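Side-chain contacts in phosphoserine phosphatase (Thermococcus onnurineus, PDB 4AP9), which probably hydrolyses the phosphate ester of L-phosphoserine, the last step of serine biosynthesis, as a magnesium-dependent phosphatase of the haloacid dehalogenase superfamily: residues Ile14-Thr19 / Glu107-Phe112; Glu86-Leu91 / Val98-Gly103. One frame throughout, in Å; residues are numbered along the deposited sequence.

Interaction 1 of 2, residues Ile14-Thr19 / Glu107-Phe112; sequences IDIEGT and EVLEPF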
# COMPACT_ATOMS: atom_id res chain seq x y z
N ILE A 14 0.98 3.11 -27.38
CA ILE A 14 1.42 4.09 -28.35
C ILE A 14 0.57 5.36 -28.28
O ILE A 14 -0.65 5.31 -28.48
CB ILE A 14 1.34 3.54 -29.80
CG1 ILE A 14 2.15 2.25 -29.94
CG2 ILE A 14 1.83 4.60 -30.80
CD1 ILE A 14 1.86 1.50 -31.20
N ASP A 15 1.22 6.49 -27.99
CA ASP A 15 0.57 7.79 -28.10
C ASP A 15 0.56 8.13 -29.59
O ASP A 15 1.62 8.32 -30.18
CB ASP A 15 1.34 8.84 -27.30
CG ASP A 15 0.60 10.16 -27.18
OD1 ASP A 15 -0.64 10.15 -27.28
OD2 ASP A 15 1.26 11.20 -26.99
N ILE A 16 -0.63 8.18 -30.18
CA ILE A 16 -0.82 8.23 -31.63
C ILE A 16 -0.13 9.42 -32.31
O ILE A 16 0.59 9.25 -33.29
CB ILE A 16 -2.32 8.24 -31.98
CG1 ILE A 16 -2.95 6.92 -31.55
CG2 ILE A 16 -2.54 8.45 -33.48
CD1 ILE A 16 -4.46 6.90 -31.64
N GLU A 17 -0.33 10.61 -31.78
CA GLU A 17 0.17 11.80 -32.46
C GLU A 17 1.68 11.89 -32.43
O GLU A 17 2.29 11.83 -31.37
CB GLU A 17 -0.44 13.07 -31.86
CG GLU A 17 -1.95 13.10 -31.95
CD GLU A 17 -2.56 14.09 -30.97
OE1 GLU A 17 -2.34 13.94 -29.75
OE2 GLU A 17 -3.24 15.03 -31.42
N GLY A 18 2.29 12.04 -33.60
CA GLY A 18 3.73 12.16 -33.68
C GLY A 18 4.45 10.82 -33.68
O GLY A 18 5.67 10.76 -33.74
N THR A 19 3.69 9.73 -33.61
CA THR A 19 4.26 8.41 -33.78
C THR A 19 3.65 7.75 -35.01
O THR A 19 4.37 7.40 -35.95
CB THR A 19 4.05 7.50 -32.56
OG1 THR A 19 2.64 7.29 -32.37
CG2 THR A 19 4.66 8.14 -31.30
N GLU A 107 -13.33 10.64 -32.56
CA GLU A 107 -14.14 10.81 -33.76
C GLU A 107 -13.24 11.12 -34.96
O GLU A 107 -13.47 10.64 -36.08
CB GLU A 107 -15.19 11.92 -33.54
CG GLU A 107 -16.22 11.61 -32.41
CD GLU A 107 -15.79 12.10 -31.01
OE1 GLU A 107 -14.60 12.39 -30.79
OE2 GLU A 107 -16.67 12.24 -30.13
N VAL A 108 -12.19 11.89 -34.70
CA VAL A 108 -11.21 12.23 -35.72
C VAL A 108 -10.17 11.11 -35.93
O VAL A 108 -9.69 10.89 -37.05
CB VAL A 108 -10.52 13.54 -35.36
CG1 VAL A 108 -9.37 13.81 -36.29
CG2 VAL A 108 -11.52 14.67 -35.43
N LEU A 109 -9.84 10.39 -34.86
CA LEU A 109 -8.82 9.35 -34.94
C LEU A 109 -9.45 7.99 -35.23
O LEU A 109 -8.82 6.94 -35.05
CB LEU A 109 -7.99 9.31 -33.66
CG LEU A 109 -7.10 10.53 -33.45
CD1 LEU A 109 -6.37 10.45 -32.10
CD2 LEU A 109 -6.10 10.69 -34.60
N GLU A 110 -10.68 8.02 -35.70
CA GLU A 110 -11.42 6.82 -36.02
C GLU A 110 -10.65 5.78 -36.86
O GLU A 110 -10.80 4.57 -36.65
CB GLU A 110 -12.75 7.22 -36.67
CG GLU A 110 -13.69 6.07 -36.91
CD GLU A 110 -13.44 5.39 -38.22
OE1 GLU A 110 -12.66 5.94 -39.04
OE2 GLU A 110 -14.01 4.30 -38.44
N PRO A 111 -9.82 6.23 -37.82
CA PRO A 111 -9.09 5.21 -38.59
C PRO A 111 -8.23 4.26 -37.74
O PRO A 111 -7.96 3.14 -38.17
CB PRO A 111 -8.21 6.06 -39.54
CG PRO A 111 -8.96 7.34 -39.70
CD PRO A 111 -9.63 7.59 -38.36
N PHE A 112 -7.84 4.69 -36.54
CA PHE A 112 -6.99 3.88 -35.67
C PHE A 112 -7.80 3.05 -34.67
O PHE A 112 -7.24 2.30 -33.88
CB PHE A 112 -6.04 4.78 -34.88
CG PHE A 112 -5.02 5.47 -35.73
CD1 PHE A 112 -3.93 4.77 -36.20
CD2 PHE A 112 -5.15 6.81 -36.04
CE1 PHE A 112 -2.98 5.40 -36.98
CE2 PHE A 112 -4.20 7.44 -36.82
CZ PHE A 112 -3.11 6.73 -37.28
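I16 makes this contact with its two branches, each meeting a different residue of 107-112. Its CG2 methyl lies over one face of the F112 ring, 4.1 Å from the centroid and 21° off the ring normal, which meets the geometry of a CH-pi contact. The methyl is displaced toward the rim, and CG2 is accordingly nearest CE2 of F112 at 3.9 Å. The other branch ends in CD1, which meets CD1 of L109 tip to tip at 4.1 Å and lies 4.2 Å from CB of F112. At chi1 -65° CG1 stands beside the backbone N and carries CD1 to L109, while CG2, anti to that N, is left over the ring.

I16 belongs to the sequence DIEGT, which begins at the end of strand 11-15 and matches the first haloacid dehalogenase motif (DxDGT) with E17 at the second acidic position. D15 occupies the position that carries the nucleophile in relatives and is salt-bridged to K141. A backbone hydrogen bond from T19 N to I16 O, 3.2 Å long, closes the turn after the strand, with G18 inside it at a positive phi of 84°.

The three touching residues are all buried, and F119 of strand 118-127 packs against I16, L109 and F112 alike. No hydrogen bond spans the segments, and their nearest CA atoms, those of I16 and F112, remain 8.6 Å apart. On the looser side, E107, E110 and P111 are partly exposed and make no contact with 14-19; the carboxylate of E110 instead forms a salt bridge with R75.

Interaction 2 of 2, residues Glu86-Leu91 / Val98-Gly103; sequences ELVETL and VVLISG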
# COMPACT_ATOMS: atom_id res chain seq x y z
N GLU A 86 2.54 -1.81 -39.77
CA GLU A 86 3.61 -2.76 -39.52
C GLU A 86 4.06 -2.68 -38.06
O GLU A 86 4.33 -3.70 -37.43
CB GLU A 86 4.80 -2.50 -40.46
CG GLU A 86 5.91 -3.54 -40.32
CD GLU A 86 7.03 -3.34 -41.33
OE1 GLU A 86 7.04 -2.30 -42.02
OE2 GLU A 86 7.89 -4.24 -41.42
N LEU A 87 4.14 -1.46 -37.52
CA LEU A 87 4.52 -1.33 -36.11
C LEU A 87 3.60 -2.17 -35.25
O LEU A 87 4.05 -3.02 -34.47
CB LEU A 87 4.47 0.13 -35.64
CG LEU A 87 4.72 0.34 -34.13
CD1 LEU A 87 6.05 -0.23 -33.72
CD2 LEU A 87 4.65 1.82 -33.74
N VAL A 88 2.30 -1.95 -35.40
CA VAL A 88 1.33 -2.62 -34.55
C VAL A 88 1.33 -4.13 -34.74
O VAL A 88 1.26 -4.89 -33.78
CB VAL A 88 -0.08 -2.05 -34.76
CG1 VAL A 88 -1.13 -2.92 -34.07
CG2 VAL A 88 -0.14 -0.60 -34.25
N GLU A 89 1.42 -4.58 -35.99
CA GLU A 89 1.44 -6.02 -36.24
C GLU A 89 2.71 -6.70 -35.68
O GLU A 89 2.66 -7.83 -35.18
CB GLU A 89 1.26 -6.32 -37.73
CG GLU A 89 -0.12 -5.95 -38.24
CD GLU A 89 -0.30 -6.19 -39.73
OE1 GLU A 89 0.70 -6.49 -40.43
OE2 GLU A 89 -1.45 -6.06 -40.20
N THR A 90 3.83 -5.99 -35.77
CA THR A 90 5.10 -6.51 -35.27
C THR A 90 5.12 -6.57 -33.75
O THR A 90 5.56 -7.56 -33.16
CB THR A 90 6.28 -5.68 -35.77
OG1 THR A 90 6.24 -5.63 -37.21
CG2 THR A 90 7.61 -6.31 -35.32
N LEU A 91 4.64 -5.51 -33.11
CA LEU A 91 4.43 -5.53 -31.66
C LEU A 91 3.67 -6.78 -31.21
O LEU A 91 4.06 -7.43 -30.24
CB LEU A 91 3.70 -4.27 -31.22
CG LEU A 91 4.59 -3.04 -31.16
CD1 LEU A 91 3.75 -1.76 -31.15
CD2 LEU A 91 5.50 -3.09 -29.95
N VAL A 98 -1.36 -4.37 -27.66
CA VAL A 98 -1.16 -3.00 -28.15
C VAL A 98 -2.31 -2.05 -27.79
O VAL A 98 -3.47 -2.32 -28.10
CB VAL A 98 -1.00 -3.00 -29.68
CG1 VAL A 98 -0.78 -1.59 -30.22
CG2 VAL A 98 0.16 -3.91 -30.08
N VAL A 99 -1.97 -0.95 -27.12
CA VAL A 99 -2.97 0.02 -26.68
C VAL A 99 -2.64 1.35 -27.32
O VAL A 99 -1.53 1.87 -27.15
CB VAL A 99 -3.00 0.18 -25.14
CG1 VAL A 99 -4.04 1.19 -24.74
CG2 VAL A 99 -3.30 -1.17 -24.47
N LEU A 100 -3.59 1.88 -28.07
CA LEU A 100 -3.38 3.15 -28.75
C LEU A 100 -4.10 4.23 -27.96
O LEU A 100 -5.27 4.06 -27.61
CB LEU A 100 -3.93 3.09 -30.18
CG LEU A 100 -3.41 2.00 -31.11
CD1 LEU A 100 -3.85 2.28 -32.54
CD2 LEU A 100 -1.90 1.87 -31.07
N ILE A 101 -3.42 5.33 -27.66
CA ILE A 101 -4.05 6.39 -26.89
C ILE A 101 -3.83 7.73 -27.55
O ILE A 101 -2.90 7.91 -28.34
CB ILE A 101 -3.54 6.43 -25.43
CG1 ILE A 101 -2.05 6.79 -25.35
CG2 ILE A 101 -3.74 5.09 -24.74
CD1 ILE A 101 -1.55 6.90 -23.91
N SER A 102 -4.71 8.67 -27.24
CA SER A 102 -4.51 10.06 -27.64
C SER A 102 -5.34 10.98 -26.75
O SER A 102 -6.39 10.58 -26.24
CB SER A 102 -4.91 10.26 -29.11
OG SER A 102 -4.75 11.63 -29.50
N GLY A 103 -4.87 12.21 -26.59
CA GLY A 103 -5.66 13.24 -25.92
C GLY A 103 -6.57 13.99 -26.88
O GLY A 103 -7.33 14.87 -26.47
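The carbonyl oxygen E86 O accepts two hydrogen bonds from T90: the helical one from T90 N at 2.9 Å and a shorter one from the hydroxyl T90 OG1 at 2.7 Å. The donors arrive from opposite faces of the carbonyl plane, and OG1 stands 37° out of it. T90 thus holds E86 O by both its N-H and its hydroxyl, and the OG1 bond turns the hydroxyl back on the preceding turn of the helix.

V88 and L91, on the same helix, meet the strand through V98, whose two methyls divide the work. V98 CG1, anti to its own backbone N (chi1 -180°), lies 4.1 Å from V88 CG1 and 4.2 Å from V88 CG2, the two valine side chains crossing at a slant. V98 CG2 takes the other direction, approaching L91 CB to 3.7 Å and V88 O to 4.0 Å. Farther along the strand, L100 reaches the helix with the end of its side chain, and its CD2 comes only to 4.4 Å from V88 CG2. The contact is thus closest at V98 and looser toward L100. No hydrogen bond crosses it, so cohesion between the segments is apolar, and all four touching residues are buried.

The short axes approach to 9.7 Å, and their directions differ by 146°, a roughly antiparallel course suited to a helix that runs back along a sheet before its next strand. Helix 82-93 leads into strand 97-102, which is parallel to its neighbour 11-15 in the Rossmann-like core. I14 of strand 11-15 packs on L87 and L91, L115 on V88, and helix 189-197 flanks the helix through contacts with E86, L87 and T90.

From the N terminus, strand 11-15 enters the core and runs into the turn of interaction 1. The chain then passes through several helices, including 25-33, 36-47 and 52-62, before helix 82-93 leads to strand 97-102. Interaction 2 closes this short helix-to-strand connection, only six residues lying between its two segments. Beyond the strand, residues 107-112 return to 14-19, closing a far longer loop in which interaction 2 is nested. The two contacts share a sheet: I14 N to V99 O (2.8 Å) and I14 O to I101 N (2.9 Å) are probable hydrogen bonds joining strands 11-15 and 97-102. L109 CD1 also packs on S102 OG, bringing the 107-112 loop against strand 97-102.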